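Putative hyaluronoglucosaminidase (Clostridium perfringens, PDB 6PWI) probably hydrolyses terminal N-acetylhexosamine residues of glycans, as a family 84 glycoside hydrolase; this chain is the part of a longer secreted protein that holds the catalytic barrel. Local coordinates at residues Gln178-Trp191 against Phe206-Asp218. Numbering follows the deposited sequence.
Sequences QWRGFIEGYYGIPW and FKMNSYIFAPKDD
Lys207 O is gripped side-on by Arg180, whose NE and NH2 both donate to it, NH2 at 2.8 Å. The oxygen lies close to the guanidinium plane. The arginine chain bends at its third torsion (-59°) to bring both nitrogens round, and NH1 forms a salt bridge with Asp126. The two segments hold the strands of the first beta-alpha-beta unit of the (beta/alpha)8 barrel: 179-184 and 210-213 run parallel, joined through helix 193-204.

Asn209 bridges the two chain segments just ahead of strand 210-213. Its ND2 donates to Gln178 O in the plane of both the amide and the carbonyl, with an N-H...O angle of 168°. Arg180 N and Ser210 OG reach Asn209 OD1 from opposite faces of the amide. Further on, Phe182 N bonds to Ser210 O, Ile212 N to Phe182 O (2.9 Å) and Glu184 N to Ile212 O.

On one face of the strand pair, Ile183 CD1 lies 3.6 Å from Ile212 CG2. The other carries Phe182 and Tyr211; their ring planes are 19° apart and displaced, so there is little overlap. Met208 SD sits at the edge of the Phe182 ring. Leu199 and Leu436 also touch Phe182. Tyr211 OH donates to Glu184 OE1 (2.7 Å), and the ring and carboxylate are almost coplanar. Arg196 pairs with the same oxygen, while Trp191 N donates to Glu184 OE2 from above the carboxylate plane, so both carboxylate oxygens are engaged.

Past the strand ends, the side chain of Lys216 is about 7 Å from that of Asp299, the predicted proton donor. Lys216 lies over the Tyr187 ring: CE sits 3.8 Å from the ring centroid, and NZ makes a cation-pi contact at 4.2 Å from that centroid.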
loop_
_atom_site.group_PDB
_atom_site.type_symbol
_atom_site.label_atom_id
_atom_site.label_comp_id
_atom_site.label_asym_id
_atom_site.label_seq_id
_atom_site.Cartn_x
_atom_site.Cartn_y
_atom_site.Cartn_z
ATOM N N GLN A 178 7.827 -9.040 -8.653
ATOM C CA GLN A 178 9.158 -8.879 -8.090
ATOM C C GLN A 178 9.137 -7.804 -6.996
ATOM O O GLN A 178 9.683 -8.023 -5.917
ATOM C CB GLN A 178 10.154 -8.619 -9.224
ATOM C CG GLN A 178 11.596 -8.410 -8.779
ATOM C CD GLN A 178 12.503 -7.851 -9.856
ATOM O OE1 GLN A 178 12.069 -7.428 -10.929
ATOM N NE2 GLN A 178 13.795 -7.827 -9.571
ATOM N N TRP A 179 8.490 -6.658 -7.257
ATOM C CA TRP A 179 8.463 -5.544 -6.314
ATOM C C TRP A 179 7.036 -5.232 -5.880
ATOM O O TRP A 179 6.130 -5.170 -6.706
ATOM C CB TRP A 179 9.156 -4.295 -6.878
ATOM C CG TRP A 179 10.525 -4.567 -7.413
ATOM C CD1 TRP A 179 10.917 -4.441 -8.712
ATOM C CD2 TRP A 179 11.673 -5.066 -6.690
ATOM N NE1 TRP A 179 12.230 -4.806 -8.847
ATOM C CE2 TRP A 179 12.724 -5.196 -7.625
ATOM C CE3 TRP A 179 11.931 -5.413 -5.354
ATOM C CZ2 TRP A 179 13.996 -5.657 -7.262
ATOM C CZ3 TRP A 179 13.188 -5.860 -4.995
ATOM C CH2 TRP A 179 14.207 -5.988 -5.941
ATOM N N ARG A 180 6.865 -5.034 -4.567
ATOM C CA ARG A 180 5.597 -4.677 -3.957
ATOM C C ARG A 180 5.853 -3.639 -2.867
ATOM O O ARG A 180 6.594 -3.895 -1.917
ATOM C CB ARG A 180 4.935 -5.909 -3.335
ATOM C CG ARG A 180 4.862 -7.124 -4.248
ATOM C CD ARG A 180 4.549 -8.415 -3.512
ATOM N NE ARG A 180 5.507 -8.781 -2.467
ATOM C CZ ARG A 180 6.693 -9.357 -2.676
ATOM N NH1 ARG A 180 7.092 -9.635 -3.907
ATOM N NH2 ARG A 180 7.476 -9.656 -1.651
ATOM N N GLY A 181 5.249 -2.457 -3.009
ATOM C CA GLY A 181 5.362 -1.471 -1.953
ATOM C C GLY A 181 4.772 -0.118 -2.325
ATOM O O GLY A 181 3.804 -0.022 -3.077
ATOM N N PHE A 182 5.388 0.926 -1.770
ATOM C CA PHE A 182 4.862 2.274 -1.841
ATOM C C PHE A 182 6.030 3.242 -1.986
ATOM O O PHE A 182 7.132 2.977 -1.510
ATOM C CB PHE A 182 4.027 2.574 -0.592
ATOM C CG PHE A 182 4.720 2.333 0.728
ATOM C CD1 PHE A 182 5.293 3.385 1.437
ATOM C CD2 PHE A 182 4.795 1.055 1.277
ATOM C CE1 PHE A 182 5.920 3.164 2.658
ATOM C CE2 PHE A 182 5.431 0.834 2.494
ATOM C CZ PHE A 182 5.993 1.889 3.182
ATOM N N ILE A 183 5.754 4.365 -2.651
ATOM C CA ILE A 183 6.724 5.414 -2.907
ATOM C C ILE A 183 6.162 6.723 -2.368
ATOM O O ILE A 183 5.026 7.085 -2.678
ATOM C CB ILE A 183 7.019 5.524 -4.417
ATOM C CG1 ILE A 183 8.012 6.652 -4.709
ATOM C CG2 ILE A 183 5.727 5.684 -5.211
ATOM C CD1 ILE A 183 8.583 6.623 -6.104
ATOM N N GLU A 184 6.978 7.432 -1.585
ATOM C CA GLU A 184 6.643 8.784 -1.176
ATOM C C GLU A 184 7.009 9.730 -2.319
ATOM O O GLU A 184 8.109 10.270 -2.347
ATOM C CB GLU A 184 7.376 9.122 0.126
ATOM C CG GLU A 184 6.924 10.424 0.756
ATOM C CD GLU A 184 7.537 10.800 2.098
ATOM O OE1 GLU A 184 8.098 9.905 2.788
ATOM O OE2 GLU A 184 7.446 12.000 2.455
ATOM N N GLY A 185 6.088 9.920 -3.268
ATOM C CA GLY A 185 6.421 10.645 -4.486
ATOM C C GLY A 185 5.330 11.608 -4.956
ATOM O O GLY A 185 5.198 11.853 -6.156
ATOM N N TYR A 186 4.575 12.173 -4.007
ATOM C CA TYR A 186 3.508 13.114 -4.310
ATOM C C TYR A 186 3.992 14.540 -4.047
ATOM O O TYR A 186 5.049 14.723 -3.463
ATOM C CB TYR A 186 2.311 12.815 -3.411
ATOM C CG TYR A 186 2.650 12.825 -1.942
ATOM C CD1 TYR A 186 2.725 14.014 -1.231
ATOM C CD2 TYR A 186 2.926 11.643 -1.269
ATOM C CE1 TYR A 186 3.045 14.025 0.120
ATOM C CE2 TYR A 186 3.247 11.639 0.078
ATOM C CZ TYR A 186 3.308 12.834 0.773
ATOM O OH TYR A 186 3.632 12.830 2.096
ATOM N N TYR A 187 3.204 15.539 -4.467
ATOM C CA TYR A 187 3.389 16.933 -4.089
ATOM C C TYR A 187 2.544 17.221 -2.856
ATOM O O TYR A 187 1.329 17.057 -2.879
ATOM C CB TYR A 187 2.969 17.872 -5.221
ATOM C CG TYR A 187 3.745 17.699 -6.504
ATOM C CD1 TYR A 187 4.871 18.473 -6.770
ATOM C CD2 TYR A 187 3.368 16.753 -7.456
ATOM C CE1 TYR A 187 5.597 18.311 -7.943
ATOM C CE2 TYR A 187 4.082 16.581 -8.633
ATOM C CZ TYR A 187 5.201 17.364 -8.877
ATOM O OH TYR A 187 5.912 17.208 -10.036
ATOM N N GLY A 188 3.194 17.633 -1.769
ATOM C CA GLY A 188 2.471 17.834 -0.530
ATOM C C GLY A 188 3.404 17.842 0.674
ATOM O O GLY A 188 4.621 17.962 0.522
ATOM N N ILE A 189 2.801 17.738 1.865
ATOM C CA ILE A 189 3.531 17.708 3.118
ATOM C C ILE A 189 4.153 16.320 3.263
ATOM O O ILE A 189 3.458 15.308 3.148
ATOM C CB ILE A 189 2.596 18.056 4.292
ATOM C CG1 ILE A 189 1.988 19.454 4.130
ATOM C CG2 ILE A 189 3.314 17.885 5.621
ATOM C CD1 ILE A 189 0.951 19.803 5.169
ATOM N N PRO A 190 5.479 16.226 3.509
ATOM C CA PRO A 190 6.137 14.925 3.623
ATOM C C PRO A 190 5.624 14.176 4.851
ATOM O O PRO A 190 5.155 14.785 5.811
ATOM C CB PRO A 190 7.626 15.282 3.756
ATOM C CG PRO A 190 7.637 16.703 4.282
ATOM C CD PRO A 190 6.403 17.359 3.700
ATOM N N TRP A 191 5.693 12.845 4.801
ATOM C CA TRP A 191 5.357 12.062 5.974
ATOM C C TRP A 191 6.376 12.339 7.073
ATOM O O TRP A 191 7.551 12.593 6.795
ATOM C CB TRP A 191 5.322 10.572 5.630
ATOM C CG TRP A 191 4.290 10.186 4.614
ATOM C CD1 TRP A 191 3.080 10.775 4.385
ATOM C CD2 TRP A 191 4.365 9.070 3.716
ATOM N NE1 TRP A 191 2.411 10.121 3.389
ATOM C CE2 TRP A 191 3.174 9.071 2.959
ATOM C CE3 TRP A 191 5.328 8.088 3.471
ATOM C CZ2 TRP A 191 2.923 8.120 1.971
ATOM C CZ3 TRP A 191 5.088 7.155 2.489
ATOM C CH2 TRP A 191 3.899 7.172 1.755
ATOM N N PHE A 206 2.364 -7.536 5.308
ATOM C CA PHE A 206 1.683 -8.045 4.124
ATOM C C PHE A 206 2.675 -8.339 2.994
ATOM O O PHE A 206 2.300 -8.388 1.823
ATOM C CB PHE A 206 0.459 -7.185 3.787
ATOM C CG PHE A 206 -0.463 -7.016 4.966
ATOM C CD1 PHE A 206 -1.250 -8.071 5.412
ATOM C CD2 PHE A 206 -0.502 -5.819 5.669
ATOM C CE1 PHE A 206 -2.067 -7.924 6.524
ATOM C CE2 PHE A 206 -1.313 -5.676 6.785
ATOM C CZ PHE A 206 -2.094 -6.730 7.210
ATOM N N LYS A 207 3.942 -8.562 3.368
ATOM C CA LYS A 207 4.963 -9.115 2.486
ATOM C C LYS A 207 5.418 -8.095 1.441
ATOM O O LYS A 207 5.940 -8.476 0.395
ATOM C CB LYS A 207 4.478 -10.409 1.825
ATOM C CG LYS A 207 4.024 -11.505 2.781
ATOM C CD LYS A 207 3.828 -12.831 2.079
ATOM C CE LYS A 207 3.539 -13.984 3.013
ATOM N NZ LYS A 207 2.182 -13.889 3.597
ATOM N N MET A 208 5.234 -6.800 1.726
ATOM C CA MET A 208 5.799 -5.753 0.888
ATOM C C MET A 208 7.316 -5.733 1.067
ATOM O O MET A 208 7.816 -6.103 2.128
ATOM C CB MET A 208 5.210 -4.383 1.238
ATOM C CG MET A 208 3.809 -4.197 0.688
ATOM S SD MET A 208 3.160 -2.524 0.925
ATOM C CE MET A 208 2.350 -2.248 -0.649
ATOM N N ASN A 209 8.044 -5.299 0.027
ATOM C CA ASN A 209 9.496 -5.368 0.070
ATOM C C ASN A 209 10.140 -4.020 -0.261
ATOM O O ASN A 209 11.362 -3.936 -0.319
ATOM C CB ASN A 209 10.045 -6.543 -0.754
ATOM C CG ASN A 209 9.765 -6.489 -2.247
ATOM O OD1 ASN A 209 9.337 -5.467 -2.785
ATOM N ND2 ASN A 209 10.034 -7.586 -2.941
ATOM N N SER A 210 9.329 -2.969 -0.461
ATOM C CA SER A 210 9.839 -1.733 -1.036
ATOM C C SER A 210 9.186 -0.509 -0.409
ATOM O O SER A 210 7.965 -0.366 -0.445
ATOM C CB SER A 210 9.622 -1.712 -2.524
ATOM O OG SER A 210 10.402 -2.709 -3.158
ATOM N N TYR A 211 10.020 0.382 0.133
ATOM C CA TYR A 211 9.610 1.754 0.386
ATOM C C TYR A 211 10.557 2.668 -0.380
ATOM O O TYR A 211 11.720 2.788 -0.015
ATOM C CB TYR A 211 9.595 2.078 1.883
ATOM C CG TYR A 211 9.577 3.553 2.214
ATOM C CD1 TYR A 211 8.828 4.455 1.468
ATOM C CD2 TYR A 211 10.292 4.053 3.292
ATOM C CE1 TYR A 211 8.808 5.809 1.770
ATOM C CE2 TYR A 211 10.284 5.405 3.610
ATOM C CZ TYR A 211 9.537 6.285 2.849
ATOM O OH TYR A 211 9.516 7.613 3.157
ATOM N N ILE A 212 10.061 3.272 -1.466
ATOM C CA ILE A 212 10.901 4.161 -2.243
ATOM C C ILE A 212 10.785 5.565 -1.664
ATOM O O ILE A 212 9.714 6.166 -1.671
ATOM C CB ILE A 212 10.578 4.104 -3.745
ATOM C CG1 ILE A 212 10.781 2.693 -4.301
ATOM C CG2 ILE A 212 11.414 5.127 -4.503
ATOM C CD1 ILE A 212 9.788 2.321 -5.367
ATOM N N PHE A 213 11.917 6.046 -1.140
ATOM C CA PHE A 213 12.041 7.341 -0.499
ATOM C C PHE A 213 12.382 8.389 -1.557
ATOM O O PHE A 213 13.538 8.501 -1.963
ATOM C CB PHE A 213 13.125 7.234 0.574
ATOM C CG PHE A 213 13.393 8.469 1.390
ATOM C CD1 PHE A 213 12.616 8.772 2.496
ATOM C CD2 PHE A 213 14.452 9.307 1.077
ATOM C CE1 PHE A 213 12.880 9.898 3.261
ATOM C CE2 PHE A 213 14.720 10.433 1.840
ATOM C CZ PHE A 213 13.936 10.723 2.935
ATOM N N ALA A 214 11.365 9.147 -1.996
ATOM C CA ALA A 214 11.550 10.179 -3.009
ATOM C C ALA A 214 10.847 11.487 -2.624
ATOM O O ALA A 214 10.230 12.134 -3.474
ATOM C CB ALA A 214 11.078 9.659 -4.348
ATOM N N PRO A 215 10.935 11.960 -1.358
ATOM C CA PRO A 215 10.200 13.157 -0.944
ATOM C C PRO A 215 10.787 14.390 -1.623
ATOM O O PRO A 215 12.004 14.542 -1.689
ATOM C CB PRO A 215 10.406 13.221 0.576
ATOM C CG PRO A 215 11.692 12.444 0.826
ATOM C CD PRO A 215 11.789 11.418 -0.286
ATOM N N LYS A 216 9.908 15.270 -2.116
ATOM C CA LYS A 216 10.301 16.307 -3.061
ATOM C C LYS A 216 11.044 17.452 -2.376
ATOM O O LYS A 216 11.673 18.258 -3.052
ATOM C CB LYS A 216 9.095 16.792 -3.870
ATOM C CG LYS A 216 8.673 15.842 -4.977
ATOM C CD LYS A 216 7.279 16.082 -5.478
ATOM C CE LYS A 216 6.760 14.909 -6.286
ATOM N NZ LYS A 216 7.577 14.672 -7.498
ATOM N N ASP A 217 10.992 17.498 -1.042
ATOM C CA ASP A 217 11.513 18.623 -0.284
ATOM C C ASP A 217 12.936 18.342 0.197
ATOM O O ASP A 217 13.567 19.215 0.786
ATOM C CB ASP A 217 10.587 18.973 0.885
ATOM C CG ASP A 217 10.709 18.051 2.096
ATOM O OD1 ASP A 217 10.522 16.816 1.935
ATOM O OD2 ASP A 217 10.988 18.575 3.200
ATOM N N ASP A 218 13.433 17.121 -0.028
ATOM C CA ASP A 218 14.757 16.758 0.448
ATOM C C ASP A 218 15.805 17.292 -0.522
ATOM O O ASP A 218 16.003 16.747 -1.605
ATOM C CB ASP A 218 14.880 15.251 0.680
ATOM C CG ASP A 218 16.203 14.818 1.291
ATOM O OD1 ASP A 218 17.145 15.637 1.329
ATOM O OD2 ASP A 218 16.281 13.657 1.733
HETATM O O HOH W 1 2.977 -8.034 -0.929
HETATM O O HOH W 2 7.318 13.844 -2.126
#